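Local coordinates for nodulation protein S (Bradyrhizobium sp., PDB 3OFK) that probably transfers a methyl group from S-adenosylmethionine to a nitrogen of the nod factor during its synthesis, and here binds the by-product S-adenosylhomocysteine, at residues I175-L180 against A200-P205. Residues are numbered along the deposited sequence; the frame is centred on the assembly and turned at random.
Sequences ILTEAL and ARFRNP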
loop_
_atom_site.group_PDB
_atom_site.type_symbol
_atom_site.label_atom_id
_atom_site.label_comp_id
_atom_site.label_asym_id
_atom_site.label_seq_id
_atom_site.Cartn_x
_atom_site.Cartn_y
_atom_site.Cartn_z
ATOM N N ILE A 175 8.241 -13.406 2.715
ATOM C CA ILE A 175 7.151 -14.196 2.140
ATOM C C ILE A 175 6.991 -13.866 0.656
ATOM O O ILE A 175 6.835 -14.762 -0.182
ATOM C CB ILE A 175 5.812 -13.927 2.866
ATOM C CG1 ILE A 175 5.877 -14.427 4.328
ATOM C CG2 ILE A 175 4.652 -14.580 2.110
ATOM C CD1 ILE A 175 4.661 -14.009 5.188
ATOM N N LEU A 176 7.044 -12.574 0.341
ATOM C CA LEU A 176 7.005 -12.136 -1.052
ATOM C C LEU A 176 8.082 -12.806 -1.881
ATOM O O LEU A 176 7.818 -13.193 -3.011
ATOM C CB LEU A 176 7.151 -10.618 -1.148
ATOM C CG LEU A 176 5.942 -9.794 -0.753
ATOM C CD1 LEU A 176 6.272 -8.303 -0.709
ATOM C CD2 LEU A 176 4.827 -10.054 -1.711
ATOM N N THR A 177 9.283 -12.954 -1.305
ATOM C CA THR A 177 10.453 -13.483 -2.007
ATOM C C THR A 177 10.321 -14.976 -2.430
ATOM O O THR A 177 11.043 -15.438 -3.333
ATOM C CB THR A 177 11.778 -13.249 -1.169
ATOM O OG1 THR A 177 11.908 -11.854 -0.829
ATOM C CG2 THR A 177 13.048 -13.726 -1.947
ATOM N N GLU A 178 9.415 -15.710 -1.776
ATOM C CA GLU A 178 9.141 -17.123 -2.076
ATOM C C GLU A 178 8.444 -17.267 -3.416
ATOM O O GLU A 178 8.564 -18.298 -4.075
ATOM C CB GLU A 178 8.227 -17.760 -1.001
ATOM C CG GLU A 178 8.782 -17.795 0.443
ATOM C CD GLU A 178 7.702 -18.001 1.523
ATOM O OE1 GLU A 178 8.003 -17.759 2.716
ATOM O OE2 GLU A 178 6.566 -18.403 1.193
ATOM N N ALA A 179 7.666 -16.248 -3.788
ATOM C CA ALA A 179 6.931 -16.276 -5.053
ATOM C C ALA A 179 7.520 -15.321 -6.123
ATOM O O ALA A 179 7.348 -15.546 -7.331
ATOM C CB ALA A 179 5.454 -15.946 -4.793
ATOM N N LEU A 180 8.213 -14.275 -5.674
ATOM C CA LEU A 180 8.654 -13.187 -6.560
ATOM C C LEU A 180 10.144 -12.932 -6.428
ATOM O O LEU A 180 10.758 -13.354 -5.457
ATOM C CB LEU A 180 7.898 -11.889 -6.256
ATOM C CG LEU A 180 6.368 -11.916 -6.374
ATOM C CD1 LEU A 180 5.775 -10.579 -5.869
ATOM C CD2 LEU A 180 5.956 -12.170 -7.802
ATOM N N ALA A 200 10.447 -2.316 -1.197
ATOM C CA ALA A 200 11.070 -3.240 -2.135
ATOM C C ALA A 200 10.174 -3.387 -3.367
ATOM O O ALA A 200 8.937 -3.432 -3.274
ATOM C CB ALA A 200 11.311 -4.606 -1.475
ATOM N N ARG A 201 10.824 -3.458 -4.518
ATOM C CA ARG A 201 10.172 -3.661 -5.784
ATOM C C ARG A 201 10.456 -5.090 -6.203
ATOM O O ARG A 201 11.621 -5.501 -6.303
ATOM C CB ARG A 201 10.704 -2.655 -6.807
ATOM C CG ARG A 201 10.060 -2.729 -8.194
ATOM C CD ARG A 201 10.643 -1.635 -9.075
ATOM N NE ARG A 201 10.039 -1.562 -10.410
ATOM C CZ ARG A 201 10.630 -1.914 -11.558
ATOM N NH1 ARG A 201 11.884 -2.380 -11.580
ATOM N NH2 ARG A 201 9.957 -1.787 -12.709
ATOM N N PHE A 202 9.383 -5.839 -6.447
ATOM C CA PHE A 202 9.488 -7.246 -6.856
ATOM C C PHE A 202 9.045 -7.441 -8.304
ATOM O O PHE A 202 8.182 -6.711 -8.801
ATOM C CB PHE A 202 8.644 -8.113 -5.926
ATOM C CG PHE A 202 9.149 -8.150 -4.507
ATOM C CD1 PHE A 202 9.920 -9.226 -4.047
ATOM C CD2 PHE A 202 8.829 -7.140 -3.618
ATOM C CE1 PHE A 202 10.381 -9.263 -2.761
ATOM C CE2 PHE A 202 9.285 -7.190 -2.299
ATOM C CZ PHE A 202 10.057 -8.262 -1.874
ATOM N N ARG A 203 9.669 -8.394 -8.991
ATOM C CA ARG A 203 9.260 -8.773 -10.327
ATOM C C ARG A 203 8.673 -10.173 -10.313
ATOM O O ARG A 203 9.084 -11.037 -9.535
ATOM C CB ARG A 203 10.442 -8.729 -11.312
ATOM C CG ARG A 203 9.998 -8.687 -12.773
ATOM C CD ARG A 203 11.162 -8.585 -13.786
ATOM N NE ARG A 203 12.104 -9.698 -13.671
ATOM C CZ ARG A 203 13.266 -9.656 -13.018
ATOM N NH1 ARG A 203 13.670 -8.542 -12.401
ATOM N NH2 ARG A 203 14.037 -10.740 -12.980
ATOM N N ASN A 204 7.713 -10.387 -11.199
ATOM C CA ASN A 204 7.070 -11.668 -11.346
ATOM C C ASN A 204 7.917 -12.498 -12.272
ATOM O O ASN A 204 7.912 -12.240 -13.488
ATOM C CB ASN A 204 5.670 -11.505 -11.959
ATOM C CG ASN A 204 4.802 -12.749 -11.800
ATOM O OD1 ASN A 204 5.021 -13.566 -10.908
ATOM N ND2 ASN A 204 3.793 -12.875 -12.651
ATOM N N PRO A 205 8.647 -13.498 -11.720
ATOM C CA PRO A 205 9.482 -14.332 -12.585
ATOM C C PRO A 205 8.578 -15.204 -13.488
ATOM O O PRO A 205 8.249 -16.350 -13.147
ATOM C CB PRO A 205 10.297 -15.153 -11.576
ATOM C CG PRO A 205 9.394 -15.339 -10.423
ATOM C CD PRO A 205 8.522 -14.084 -10.368
#
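Phe202, on strand 196-203, turns its ring toward helix 169-179 and meets Leu176 and Thr177 there, while Leu180 packs against its stem. With CG beside the backbone N (chi1 -66°), the phenyl ring reaches out from the sheet to the helix. Leu176 lies over one face: its CB is 4.0 Å from the ring centroid and 20° off the normal, a CH-pi contact, and its CD1 reaches Phe202 CE2 at 3.6 Å. A flat aromatic suits this place because it offers a broad face to a branched aliphatic chain crossing it at about a right angle. Thr177 comes instead at the rim, its OG1 in the ring plane and 3.6 Å from CE1 of Phe202; the hydroxyl is hydrogen-bonded to Ile173 O, one turn back in the helix.

Leu180 fills the angle between helix and strand. Its CB lies 3.6 Å from Arg203 O, its CD1 3.8 Å from Phe202 CB, and its CD2 touches Asn204 OD1 at 3.5 Å. A branched chain suits the place because one methyl meets Phe202 and the other Asn204 and Pro205. The amide end of Asn204 is anchored by ND2, which bonds to Ala145 O. At the more exposed margin the compact Pro205 ring sets its CD 3.6 Å from Ala179 O and also against the CD2 methyl of Leu180. No hydrogen bond crosses between the segments, and their association is essentially van der Waals. Leu180 N donates to Leu176 O, which also accepts from Ala179 N.

Ile137 of helix 130-142 and Phe152 of the adjoining strand 148-155 also touch Leu176, extending the hydrophobic layer. Such packing of a helix on an antiparallel strand near the sheet edge belongs to the Rossmann-like fold of SAM-dependent methyltransferases, whose strand order is 3-2-1-4-5-7-6.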